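Local coordinates for 43.8 kDa insecticidal crystal protein (Bacillus thuringiensis, PDB 4JP0), which forms one component of a binary insecticidal toxin that, together with Cry34Ab1, is active on western corn rootworm larvae, with the midgut epithelium the probable target, at residues A214-K226 with P302-T314. Residues are numbered along the deposited sequence; the frame is centred on the assembly and turned at random. Where two conformers were deposited one is given.
Sequences AVGSNVALRPHEK and PTDQSMNSIGFLT
Val219 pairs with Ser309 and Leu221 with Met307, both as antiparallel hydrogen-bonded pairs. They join strands 202-221 and 307-323, the two central strands of a four-stranded antiparallel sheet of this toxin_10 family protein. Leu221 N reaches Met307 O at 2.8 Å, almost in line with the carbonyl bond. Ala220 and Asn308 form the non-hydrogen-bonded pair between them.

Leu221 and Met307 lie side by side and point the same way. Leu221 CB lies near both Met307 O and Met307 CE. Leu221 CG is 3.9 Å from Met307 CE. Both leucine methyls meet that carbon from the same side. Leu221 CD1 is 3.5 Å from Met307 CE, tighter than a usual van der Waals contact, and Leu221 CD2 is 3.7 Å from it. The bend of the methionine at chi3 (82°) turns CE back to the leucine. Ile299 of strand 292-301 touches both side chains.

Strand 202-221 is interrupted by a type II beta turn from Ala214 to Ser217. Ser217 OG stands between its own N and carbonyl carbon (chi1 76°). There it donates to Ala214 O and accepts from Gly311 N. Water 1 links Ser217 O to Ser309 OG.

At the other end, His224 and Glu225 face Asn301 in a G1 beta bulge. The His224 ring lies across the Thr303 carbonyl, whose O is 3.4 Å above the ring plane, over its centre. His224 NE2 lies 3.6 Å from Asp304 CB.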
loop_
_atom_site.group_PDB
_atom_site.type_symbol
_atom_site.label_atom_id
_atom_site.label_comp_id
_atom_site.label_asym_id
_atom_site.label_seq_id
_atom_site.Cartn_x
_atom_site.Cartn_y
_atom_site.Cartn_z
ATOM N N ALA A 214 -18.644 -1.319 18.080
ATOM C CA ALA A 214 -18.207 -2.709 18.117
ATOM C C ALA A 214 -19.423 -3.604 18.305
ATOM O O ALA A 214 -20.197 -3.425 19.253
ATOM C CB ALA A 214 -17.258 -2.916 19.240
ATOM N N VAL A 215 -19.581 -4.567 17.412
ATOM C CA VAL A 215 -20.689 -5.492 17.468
ATOM C C VAL A 215 -20.593 -6.282 18.792
ATOM O O VAL A 215 -19.534 -6.855 19.132
ATOM C CB VAL A 215 -20.703 -6.438 16.231
ATOM C CG1 VAL A 215 -21.943 -7.337 16.256
ATOM C CG2 VAL A 215 -20.617 -5.644 14.892
ATOM N N GLY A 216 -21.681 -6.263 19.551
ATOM C CA GLY A 216 -21.803 -6.961 20.826
ATOM C C GLY A 216 -21.555 -6.066 22.043
ATOM O O GLY A 216 -21.834 -6.457 23.197
ATOM N N SER A 217 -21.067 -4.849 21.798
ATOM C CA SER A 217 -20.647 -3.970 22.884
ATOM C C SER A 217 -21.748 -3.127 23.550
ATOM O O SER A 217 -21.474 -2.436 24.524
ATOM C CB SER A 217 -19.517 -3.036 22.395
ATOM O OG SER A 217 -20.044 -1.992 21.585
ATOM N N ASN A 218 -22.959 -3.115 23.012
ATOM C CA ASN A 218 -24.007 -2.309 23.640
ATOM C C ASN A 218 -24.534 -3.116 24.814
ATOM O O ASN A 218 -25.088 -4.210 24.662
ATOM C CB ASN A 218 -25.092 -1.865 22.641
ATOM C CG ASN A 218 -26.074 -0.812 23.217
ATOM O OD1 ASN A 218 -25.731 0.015 24.099
ATOM N ND2 ASN A 218 -27.313 -0.840 22.707
ATOM N N VAL A 219 -24.326 -2.580 26.004
ATOM C CA VAL A 219 -24.660 -3.307 27.219
ATOM C C VAL A 219 -25.505 -2.445 28.125
ATOM O O VAL A 219 -25.261 -1.253 28.238
ATOM C CB VAL A 219 -23.394 -3.649 27.978
ATOM C CG1 VAL A 219 -23.733 -4.418 29.250
ATOM C CG2 VAL A 219 -22.450 -4.478 27.093
ATOM N N ALA A 220 -26.524 -3.045 28.729
ATOM C CA ALA A 220 -27.393 -2.359 29.691
ATOM C C ALA A 220 -27.107 -2.908 31.070
ATOM O O ALA A 220 -27.152 -4.125 31.273
ATOM C CB ALA A 220 -28.844 -2.580 29.341
ATOM N N LEU A 221 -26.821 -2.021 32.014
ATOM C CA LEU A 221 -26.541 -2.426 33.378
ATOM C C LEU A 221 -27.530 -1.879 34.384
ATOM O O LEU A 221 -27.920 -0.707 34.333
ATOM C CB LEU A 221 -25.134 -1.998 33.812
ATOM C CG LEU A 221 -23.993 -2.685 33.065
ATOM C CD1 LEU A 221 -23.626 -1.888 31.846
ATOM C CD2 LEU A 221 -22.803 -2.866 33.966
ATOM N N ARG A 222 -27.901 -2.724 35.333
ATOM C CA ARG A 222 -28.722 -2.268 36.436
ATOM C C ARG A 222 -27.792 -1.698 37.515
ATOM O O ARG A 222 -26.575 -1.791 37.396
ATOM C CB ARG A 222 -29.556 -3.439 36.985
ATOM C CG ARG A 222 -30.356 -4.131 35.876
ATOM C CD ARG A 222 -31.602 -4.873 36.366
ATOM N NE ARG A 222 -31.299 -5.938 37.307
ATOM C CZ ARG A 222 -32.241 -6.723 37.830
ATOM N NH1 ARG A 222 -33.491 -6.549 37.465
ATOM N NH2 ARG A 222 -31.956 -7.669 38.707
ATOM N N PRO A 223 -28.351 -1.090 38.555
ATOM C CA PRO A 223 -27.524 -0.588 39.655
ATOM C C PRO A 223 -26.663 -1.668 40.293
ATOM O O PRO A 223 -27.086 -2.824 40.475
ATOM C CB PRO A 223 -28.561 -0.073 40.677
ATOM C CG PRO A 223 -29.755 0.263 39.861
ATOM C CD PRO A 223 -29.784 -0.787 38.746
ATOM N N HIS A 224 -25.427 -1.284 40.597
ATOM C CA HIS A 224 -24.524 -2.091 41.417
ATOM C C HIS A 224 -24.240 -3.469 40.844
ATOM O O HIS A 224 -24.374 -4.474 41.522
ATOM C CB HIS A 224 -25.058 -2.200 42.865
ATOM C CG HIS A 224 -25.125 -0.885 43.592
ATOM N ND1 HIS A 224 -24.008 -0.118 43.857
ATOM C CD2 HIS A 224 -26.180 -0.194 44.093
ATOM C CE1 HIS A 224 -24.372 0.981 44.499
ATOM N NE2 HIS A 224 -25.683 0.957 44.656
ATOM N N GLU A 225 -23.829 -3.522 39.593
ATOM C CA GLU A 225 -23.511 -4.824 39.035
ATOM C C GLU A 225 -22.439 -4.693 37.983
ATOM O O GLU A 225 -22.271 -3.628 37.400
ATOM C CB GLU A 225 -24.752 -5.478 38.426
ATOM C CG GLU A 225 -25.194 -4.882 37.091
ATOM C CD GLU A 225 -26.219 -5.787 36.415
ATOM O OE1 GLU A 225 -26.368 -6.924 36.924
ATOM O OE2 GLU A 225 -26.878 -5.388 35.420
ATOM N N LYS A 226 -21.711 -5.791 37.779
ATOM C CA LYS A 226 -20.720 -5.907 36.726
ATOM C C LYS A 226 -21.377 -6.826 35.714
ATOM O O LYS A 226 -22.158 -7.706 36.073
ATOM C CB LYS A 226 -19.453 -6.602 37.235
ATOM C CG LYS A 226 -18.898 -6.100 38.586
ATOM C CD LYS A 226 -17.480 -6.697 38.810
ATOM C CE LYS A 226 -16.647 -5.949 39.875
ATOM N NZ LYS A 226 -15.249 -6.515 39.982
ATOM N N PRO A 302 -20.862 0.640 39.606
ATOM C CA PRO A 302 -20.894 0.675 41.066
ATOM C C PRO A 302 -21.805 1.743 41.607
ATOM O O PRO A 302 -21.589 2.184 42.729
ATOM C CB PRO A 302 -19.453 1.051 41.441
ATOM C CG PRO A 302 -18.798 1.534 40.198
ATOM C CD PRO A 302 -19.776 1.464 39.052
ATOM N N THR A 303 -22.796 2.177 40.845
ATOM C CA THR A 303 -23.638 3.260 41.323
ATOM C C THR A 303 -25.051 2.753 41.564
ATOM O O THR A 303 -25.397 1.656 41.159
ATOM C CB THR A 303 -23.706 4.364 40.281
ATOM O OG1 THR A 303 -24.551 3.928 39.210
ATOM C CG2 THR A 303 -22.340 4.566 39.603
ATOM N N ASP A 304 -25.896 3.568 42.167
ATOM C CA ASP A 304 -27.273 3.200 42.453
ATOM C C ASP A 304 -28.249 3.539 41.329
ATOM O O ASP A 304 -29.427 3.434 41.490
ATOM C CB ASP A 304 -27.678 3.789 43.834
ATOM C CG ASP A 304 -29.138 3.534 44.230
ATOM O OD1 ASP A 304 -30.015 4.057 43.614
ATOM O OD2 ASP A 304 -29.425 2.898 45.231
ATOM N N GLN A 305 -27.734 3.921 40.169
ATOM C CA GLN A 305 -28.582 4.188 39.002
ATOM C C GLN A 305 -28.241 3.214 37.868
ATOM O O GLN A 305 -27.164 2.622 37.834
ATOM C CB GLN A 305 -28.374 5.612 38.454
ATOM C CG GLN A 305 -28.868 6.763 39.333
ATOM C CD GLN A 305 -27.917 7.104 40.484
ATOM O OE1 GLN A 305 -26.711 7.321 40.271
ATOM N NE2 GLN A 305 -28.458 7.163 41.695
ATOM N N SER A 306 -29.135 3.093 36.906
ATOM C CA SER A 306 -28.865 2.204 35.782
ATOM C C SER A 306 -27.893 2.876 34.832
ATOM O O SER A 306 -27.703 4.079 34.914
ATOM C CB SER A 306 -30.158 1.861 35.047
ATOM O OG SER A 306 -30.446 2.829 34.050
ATOM N N MET A 307 -27.300 2.114 33.917
ATOM C CA MET A 307 -26.347 2.691 32.997
ATOM C C MET A 307 -26.313 1.902 31.703
ATOM O O MET A 307 -26.624 0.710 31.695
ATOM C CB MET A 307 -24.995 2.680 33.668
ATOM C CG MET A 307 -23.805 2.881 32.785
ATOM S SD MET A 307 -22.358 2.444 33.773
ATOM C CE MET A 307 -22.355 0.823 33.636
ATOM N N ASN A 308 -25.953 2.583 30.613
ATOM C CA ASN A 308 -25.808 1.966 29.302
ATOM C C ASN A 308 -24.377 2.207 28.834
ATOM O O ASN A 308 -23.798 3.257 29.119
ATOM C CB ASN A 308 -26.825 2.553 28.302
ATOM C CG ASN A 308 -28.300 2.491 28.827
ATOM O OD1 ASN A 308 -29.054 3.480 28.747
ATOM N ND2 ASN A 308 -28.697 1.342 29.372
ATOM N N SER A 309 -23.807 1.242 28.108
ATOM C CA SER A 309 -22.440 1.384 27.608
ATOM C C SER A 309 -22.400 0.909 26.177
ATOM O O SER A 309 -23.242 0.116 25.760
ATOM C CB SER A 309 -21.496 0.518 28.440
ATOM O OG SER A 309 -20.133 0.667 28.047
ATOM N N ILE A 310 -21.450 1.427 25.420
ATOM C CA ILE A 310 -21.219 0.956 24.080
ATOM C C ILE A 310 -19.747 1.185 23.803
ATOM O O ILE A 310 -19.128 2.077 24.377
ATOM C CB ILE A 310 -22.104 1.702 23.060
ATOM C CG1 ILE A 310 -22.025 1.019 21.681
ATOM C CG2 ILE A 310 -21.691 3.139 22.969
ATOM C CD1 ILE A 310 -23.109 1.413 20.710
ATOM N N GLY A 311 -19.186 0.400 22.896
ATOM C CA GLY A 311 -17.790 0.536 22.565
ATOM C C GLY A 311 -17.546 0.832 21.099
ATOM O O GLY A 311 -18.372 0.502 20.238
ATOM N N PHE A 312 -16.424 1.490 20.833
ATOM C CA PHE A 312 -16.015 1.765 19.461
ATOM C C PHE A 312 -14.625 1.245 19.165
ATOM O O PHE A 312 -13.787 1.134 20.062
ATOM C CB PHE A 312 -16.047 3.260 19.205
ATOM C CG PHE A 312 -17.428 3.853 19.299
ATOM C CD1 PHE A 312 -17.893 4.392 20.491
ATOM C CD2 PHE A 312 -18.259 3.866 18.197
ATOM C CE1 PHE A 312 -19.154 4.918 20.589
ATOM C CE2 PHE A 312 -19.518 4.415 18.281
ATOM C CZ PHE A 312 -19.965 4.947 19.480
ATOM N N LEU A 313 -14.406 0.947 17.891
ATOM C CA LEU A 313 -13.114 0.516 17.353
ATOM C C LEU A 313 -12.739 1.420 16.202
ATOM O O LEU A 313 -13.616 1.909 15.482
ATOM C CB LEU A 313 -13.239 -0.903 16.808
ATOM C CG LEU A 313 -13.436 -1.961 17.894
ATOM C CD1 LEU A 313 -14.012 -3.224 17.309
ATOM C CD2 LEU A 313 -12.052 -2.216 18.542
ATOM N N THR A 314 -11.430 1.614 16.013
ATOM C CA THR A 314 -10.937 2.334 14.856
ATOM C C THR A 314 -10.910 1.327 13.745
ATOM O O THR A 314 -10.314 0.253 13.893
ATOM C CB THR A 314 -9.520 2.872 15.084
ATOM O OG1 THR A 314 -9.583 3.956 16.006
ATOM C CG2 THR A 314 -8.975 3.527 13.792
HETATM O O HOH W 1 -19.611 -1.368 26.305
#